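Glycine betaine/carnitine/choline ABC transporter%2C ATP-binding protein%2C putative (Staphylococcus aureus, PDB 5IIP) probably serves as the ATP-binding component of an osmolyte uptake ABC transporter, its tandem CBS domain region likely mediating inhibition by the second messenger c-di-AMP. Local coordinates at residues D[95-98]-D[99-102]; D[114-117]-D[118-122]. One frame throughout, in Å; residues are numbered along the deposited sequence.

Contact 1: residues D[95-98]-D[99-102]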
ATOM      1  N   SER D  95      -8.424 -15.598   6.727  1.00 62.85           N
ATOM      2  CA  SER D  95      -7.092 -16.011   7.116  1.00 59.28           C
ATOM      3  C   SER D  95      -6.132 -14.843   7.181  1.00 54.83           C
ATOM      4  O   SER D  95      -6.436 -13.779   6.748  1.00 52.93           O
ATOM      5  CB  SER D  95      -6.548 -17.042   6.160  1.00 59.91           C
ATOM      6  OG  SER D  95      -6.420 -16.521   4.877  1.00 60.31           O
ATOM      7  N   LEU D  96      -4.977 -15.070   7.746  1.00 50.74           N
ATOM      8  CA  LEU D  96      -3.994 -14.035   7.854  1.00 47.87           C
ATOM      9  C   LEU D  96      -3.466 -13.592   6.510  1.00 51.56           C
ATOM     10  O   LEU D  96      -3.352 -12.437   6.241  1.00 47.34           O
ATOM     11  CB  LEU D  96      -2.853 -14.513   8.731  1.00 43.19           C
ATOM     12  CG  LEU D  96      -1.675 -13.626   9.039  1.00 46.44           C
ATOM     13  CD1 LEU D  96      -1.113 -13.914  10.395  1.00 49.91           C
ATOM     14  CD2 LEU D  96      -0.605 -13.803   8.017  1.00 51.87           C
ATOM     15  N   ARG D  97      -3.135 -14.537   5.665  1.00 54.87           N
ATOM     16  CA  ARG D  97      -2.616 -14.236   4.361  1.00 50.33           C
ATOM     17  C   ARG D  97      -3.627 -13.518   3.502  1.00 50.80           C
ATOM     18  O   ARG D  97      -3.272 -12.676   2.722  1.00 51.53           O
ATOM     19  CB  ARG D  97      -2.076 -15.487   3.684  1.00 50.33           C
ATOM     20  CG  ARG D  97      -0.917 -16.134   4.434  1.00 57.18           C
ATOM     21  CD  ARG D  97      -0.328 -17.352   3.726  1.00 60.63           C
ATOM     22  NE  ARG D  97       0.482 -16.916   2.620  1.00 62.18           N
ATOM     23  CZ  ARG D  97       1.770 -17.112   2.527  1.00 62.47           C
ATOM     24  NH1 ARG D  97       2.403 -17.794   3.445  1.00 61.32           N
ATOM     25  NH2 ARG D  97       2.407 -16.645   1.488  1.00 63.92           N
ATOM     26  N   ASP D  98      -4.887 -13.862   3.627  1.00 48.19           N
ATOM     27  CA  ASP D  98      -5.903 -13.230   2.820  1.00 54.87           C
ATOM     28  C   ASP D  98      -6.258 -11.843   3.296  1.00 51.23           C
ATOM     29  O   ASP D  98      -6.906 -11.102   2.596  1.00 48.69           O
ATOM     30  CB  ASP D  98      -7.159 -14.103   2.699  1.00 59.03           C
ATOM     31  CG  ASP D  98      -7.062 -15.117   1.589  1.00 65.28           C
ATOM     32  OD1 ASP D  98      -6.668 -14.791   0.469  1.00 63.66           O
ATOM     33  OD2 ASP D  98      -7.397 -16.271   1.830  1.00 72.93           O
ATOM     34  N   THR D  99      -5.847 -11.517   4.504  1.00 50.46           N
ATOM     35  CA  THR D  99      -6.138 -10.249   5.096  1.00 46.17           C
ATOM     36  C   THR D  99      -5.054  -9.239   4.999  1.00 46.26           C
ATOM     37  O   THR D  99      -5.300  -8.059   5.029  1.00 50.40           O
ATOM     38  CB  THR D  99      -6.373 -10.450   6.567  1.00 47.12           C
ATOM     39  OG1 THR D  99      -7.293 -11.500   6.720  1.00 53.48           O
ATOM     40  CG2 THR D  99      -6.915  -9.236   7.210  1.00 48.34           C
ATOM     41  N   MET D 100      -3.846  -9.716   4.910  1.00 40.35           N
ATOM     42  CA  MET D 100      -2.725  -8.835   4.844  1.00 43.07           C
ATOM     43  C   MET D 100      -2.683  -8.030   3.561  1.00 43.25           C
ATOM     44  O   MET D 100      -3.231  -8.401   2.540  1.00 40.73           O
ATOM     45  CB  MET D 100      -1.432  -9.594   5.066  1.00 40.04           C
ATOM     46  CG  MET D 100      -1.011 -10.504   3.946  1.00 37.87           C
ATOM     47  SD  MET D 100       0.511 -11.349   4.225  1.00 33.71           S
ATOM     48  CE  MET D 100       0.479 -12.410   2.865  1.00 38.50           C
ATOM     49  N   GLN D 101      -2.034  -6.892   3.666  1.00 42.83           N
ATOM     50  CA  GLN D 101      -1.896  -5.989   2.571  1.00 43.78           C
ATOM     51  C   GLN D 101      -0.510  -6.177   2.017  1.00 36.87           C
ATOM     52  O   GLN D 101       0.446  -6.082   2.705  1.00 38.28           O
ATOM     53  CB  GLN D 101      -2.157  -4.565   3.050  1.00 42.48           C
ATOM     54  CG  GLN D 101      -3.584  -4.275   3.475  1.00 47.57           C
ATOM     55  CD  GLN D 101      -4.544  -4.035   2.327  1.00 51.84           C
ATOM     56  OE1 GLN D 101      -4.164  -4.011   1.181  1.00 55.17           O
ATOM     57  NE2 GLN D 101      -5.788  -3.857   2.645  1.00 47.73           N
ATOM     58  N   GLN D 102      -0.436  -6.484   0.749  1.00 33.10           N
ATOM     59  CA  GLN D 102       0.805  -6.765   0.108  1.00 33.34           C
ATOM     60  C   GLN D 102       1.410  -5.665  -0.694  1.00 36.96           C
ATOM     61  O   GLN D 102       2.410  -5.879  -1.291  1.00 44.20           O
ATOM     62  CB  GLN D 102       0.657  -7.989  -0.752  1.00 37.48           C
ATOM     63  CG  GLN D 102       0.024  -9.153  -0.036  1.00 39.66           C
ATOM     64  CD  GLN D 102      -0.113 -10.401  -0.847  1.00 38.98           C
ATOM     65  OE1 GLN D 102      -1.127 -11.033  -0.831  1.00 41.41           O
ATOM     66  NE2 GLN D 102       0.910 -10.765  -1.532  1.00 42.09           N
TER

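Contact 2: residues D[114-117]-D[118-122]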
ATOM      1  N   GLN D 114      17.921  10.920   2.634  1.00 60.13           N
ATOM      2  CA  GLN D 114      17.438  12.094   1.975  1.00 60.52           C
ATOM      3  C   GLN D 114      16.808  11.791   0.645  1.00 57.57           C
ATOM      4  O   GLN D 114      16.016  12.569   0.176  1.00 63.34           O
ATOM      5  CB  GLN D 114      18.511  13.167   1.894  1.00 67.66           C
ATOM      6  CG  GLN D 114      18.075  14.510   2.479  1.00 70.95           C
ATOM      7  CD  GLN D 114      18.565  14.768   3.895  1.00 71.36           C
ATOM      8  OE1 GLN D 114      19.737  14.991   4.108  1.00 69.95           O
ATOM      9  NE2 GLN D 114      17.659  14.773   4.856  1.00 74.04           N
ATOM     10  N   ASP D 115      17.109  10.661   0.041  1.00 56.05           N
ATOM     11  CA  ASP D 115      16.494  10.341  -1.236  1.00 55.43           C
ATOM     12  C   ASP D 115      15.085   9.829  -1.039  1.00 51.13           C
ATOM     13  O   ASP D 115      14.369   9.651  -1.985  1.00 50.34           O
ATOM     14  CB  ASP D 115      17.343   9.375  -2.066  1.00 62.39           C
ATOM     15  CG  ASP D 115      16.997   9.391  -3.557  1.00 68.39           C
ATOM     16  OD1 ASP D 115      17.537  10.226  -4.295  1.00 70.82           O
ATOM     17  OD2 ASP D 115      16.200   8.558  -4.012  1.00 69.50           O
ATOM     18  N   SER D 116      14.692   9.585   0.195  1.00 51.54           N
ATOM     19  CA  SER D 116      13.344   9.119   0.459  1.00 50.30           C
ATOM     20  C   SER D 116      12.542   9.987   1.403  1.00 43.68           C
ATOM     21  O   SER D 116      11.371   9.825   1.509  1.00 43.58           O
ATOM     22  CB  SER D 116      13.376   7.716   1.023  1.00 45.76           C
ATOM     23  OG  SER D 116      13.809   7.719   2.342  1.00 46.43           O
ATOM     24  N   VAL D 117      13.179  10.907   2.086  1.00 41.67           N
ATOM     25  CA  VAL D 117      12.512  11.738   3.060  1.00 44.29           C
ATOM     26  C   VAL D 117      11.380  12.609   2.543  1.00 46.52           C
ATOM     27  O   VAL D 117      10.389  12.734   3.202  1.00 41.69           O
ATOM     28  CB  VAL D 117      13.506  12.613   3.802  1.00 43.26           C
ATOM     29  CG1 VAL D 117      14.188  13.529   2.850  1.00 50.71           C
ATOM     30  CG2 VAL D 117      12.815  13.399   4.879  1.00 45.95           C
ATOM     31  N   ARG D 118      11.530  13.193   1.373  1.00 41.32           N
ATOM     32  CA  ARG D 118      10.501  14.010   0.803  1.00 36.79           C
ATOM     33  C   ARG D 118       9.238  13.219   0.527  1.00 43.65           C
ATOM     34  O   ARG D 118       8.150  13.701   0.734  1.00 44.27           O
ATOM     35  CB  ARG D 118      10.991  14.682  -0.458  1.00 44.01           C
ATOM     36  CG  ARG D 118      11.912  15.857  -0.237  1.00 47.60           C
ATOM     37  CD  ARG D 118      12.059  16.669  -1.496  1.00 50.30           C
ATOM     38  NE  ARG D 118      12.780  15.963  -2.525  1.00 54.32           N
ATOM     39  CZ  ARG D 118      13.820  16.450  -3.164  1.00 59.91           C
ATOM     40  NH1 ARG D 118      14.242  17.658  -2.890  1.00 62.47           N
ATOM     41  NH2 ARG D 118      14.420  15.738  -4.084  1.00 57.66           N
ATOM     42  N   THR D 119       9.389  12.008   0.039  1.00 45.12           N
ATOM     43  CA  THR D 119       8.278  11.137  -0.239  1.00 42.50           C
ATOM     44  C   THR D 119       7.597  10.768   1.030  1.00 41.77           C
ATOM     45  O   THR D 119       6.412  10.711   1.079  1.00 46.43           O
ATOM     46  CB  THR D 119       8.737   9.859  -0.945  1.00 42.59           C
ATOM     47  OG1 THR D 119       9.151  10.178  -2.259  1.00 46.05           O
ATOM     48  CG2 THR D 119       7.655   8.845  -1.070  1.00 44.31           C
ATOM     49  N   ILE D 120       8.367  10.486   2.055  1.00 42.85           N
ATOM     50  CA  ILE D 120       7.817  10.107   3.327  1.00 45.67           C
ATOM     51  C   ILE D 120       7.030  11.205   3.951  1.00 41.33           C
ATOM     52  O   ILE D 120       6.006  10.961   4.479  1.00 41.51           O
ATOM     53  CB  ILE D 120       8.923   9.687   4.288  1.00 42.15           C
ATOM     54  CG1 ILE D 120       9.563   8.445   3.764  1.00 36.01           C
ATOM     55  CG2 ILE D 120       8.426   9.464   5.697  1.00 42.57           C
ATOM     56  CD1 ILE D 120      10.714   7.998   4.586  1.00 40.01           C
ATOM     57  N   LEU D 121       7.569  12.405   3.952  1.00 43.98           N
ATOM     58  CA  LEU D 121       6.905  13.555   4.530  1.00 42.47           C
ATOM     59  C   LEU D 121       5.684  13.962   3.754  1.00 42.84           C
ATOM     60  O   LEU D 121       4.717  14.379   4.298  1.00 48.04           O
ATOM     61  CB  LEU D 121       7.858  14.729   4.659  1.00 40.63           C
ATOM     62  CG  LEU D 121       8.994  14.602   5.639  1.00 39.50           C
ATOM     63  CD1 LEU D 121       9.951  15.748   5.571  1.00 41.81           C
ATOM     64  CD2 LEU D 121       8.495  14.431   7.020  1.00 41.21           C
ATOM     65  N   LYS D 122       5.784  13.907   2.450  1.00 45.54           N
ATOM     66  CA  LYS D 122       4.699  14.278   1.572  1.00 49.42           C
ATOM     67  C   LYS D 122       3.507  13.348   1.571  1.00 47.63           C
ATOM     68  O   LYS D 122       2.392  13.769   1.448  1.00 52.38           O
ATOM     69  CB  LYS D 122       5.203  14.477   0.169  1.00 47.34           C
ATOM     70  CG  LYS D 122       5.826  15.821  -0.105  1.00 51.48           C
ATOM     71  CD  LYS D 122       6.070  15.977  -1.589  1.00 56.10           C
ATOM     72  CE  LYS D 122       7.099  17.000  -1.892  1.00 52.33           C
ATOM     73  NZ  LYS D 122       7.670  16.629  -3.183  1.00 60.37           N
TER
HETATM   74  O   HOH W   1      13.901  13.135  -0.855  1.00 46.55           O
HETATM   75  O   HOH W   2      12.017  11.587  -2.251  1.00 38.29           O

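Contact 1: residues D[95-98]-D[99-102]
Leu96 and Met100 close the single turn of helix 96-99: Met100 N donates to Leu96 O at 3.1 Å, approaching nearly in line with the C=O bond (160° at the oxygen). The same carbonyl also takes Thr99 N at 3.2 Å, but that donor stands above the carbonyl plane, so one oxygen is gripped by two amides from different directions. The hydroxyl of Thr99, turned back beside its own backbone N, is placed as a donor to Ser95 O, but OG1 is modelled only 2.4 Å from that oxygen, a doubtfully short separation. Met100 supplies the tight side of the turn. Its CG lies between the backbone N and the carbonyl carbon (chi1 71°), and this brings CG to 3.4 Å from Arg97 O. Beyond CG the thioether runs extended, ending with CE alongside Arg97 CB at 4.1 Å. Leu96 and Met100 are both buried and rest on Val70 of strand 67-71.

The other side of the turn is looser and largely exposed. There Ser95 sits at the N-cap, and Asp98 N reaches Ser95 OG at 3.3 Å, a weak capping bond; Ser95 OG in turn gives a weak bond to Asp98 OD2 at 3.2 Å. Asp98 also packs on Gln108 of the second subunit, while the end of the Arg97 side chain leads away from the tight side. Next along the chain, Gln101 OE1 accepts from Thr106 N of the second subunit. A short helical turn ahead of strand 107-108 is consistent with the start of a CBS domain.

Contact 2: residues D[114-117]-D[118-122]
Leu121 N donates to Val117 O at 2.9 Å, and the near-straight N-H...O angle of 165° makes it a well-formed i to i+4 helical bond. One residue earlier, Ile120 N reaches Ser116 O at 3.1 Å, with the amide lying in the carbonyl plane. Toward the N-terminal end of the helix, water takes up part of the bonding. One molecule accepts from Arg118 N at 3.3 Å and donates to Gln114 O, though the latter separation is too short to carry weight. A second water donates to Asp115 O at 3.1 Å and also hydrogen-bonds Thr119 OG1, so that solvent is inserted between residues four apart on the exposed flank. Ser116 OG turns back to Leu113 O just ahead of the segment.

These turns belong to helix 114-122, the crossover of the beta-alpha-beta unit formed with strands 107-108 and 127-131 in the second CBS domain. Away from the waters the helix turns an apolar face inward. Val117 and Leu121 lie side by side and point the same way: Val117 CG2, anti to its backbone N, meets Leu121 CD1 at 3.8 Å, and both residues pack on Val146 of helix 143-153. Leu121 CG also comes within 3.4 Å of Val117 O. Ile120 folds back on the preceding turn. With its CG1 anti to the carbonyl carbon (chi1 -66°), that methylene comes 3.2 Å from Ser116 O, and the terminal CD1 continues to 3.8 Å from Ser116 OG. Tyr105 covers this edge, touching Ser116, Thr119 and Ile120, while Arg143 packs on Ile120 and donates through NH2 to Leu121 O.

Contact 1 closes before contact 2 opens, and the two lie on opposite sides of the chain's centre, their own centres about 27 Å apart. Each has two buried residues among those touching (Leu96 and Met100; Val117 and Ile120), but contact 1 has three exposed and contact 2 one. The single turn of contact 1 leans on strand 67-71, and its Asp98, Gln101 and Gln102 meet the second subunit. Helix 114-122, the helix of a beta-alpha-beta unit, packs on helix 143-153 and Tyr105, with Lys122 touching the second subunit. Contact 1 relies on a bifurcated carbonyl, a weak serine cap and the methylene and methyl of Met100; contact 2 combines regular helical bonds and branched aliphatics with water bridges.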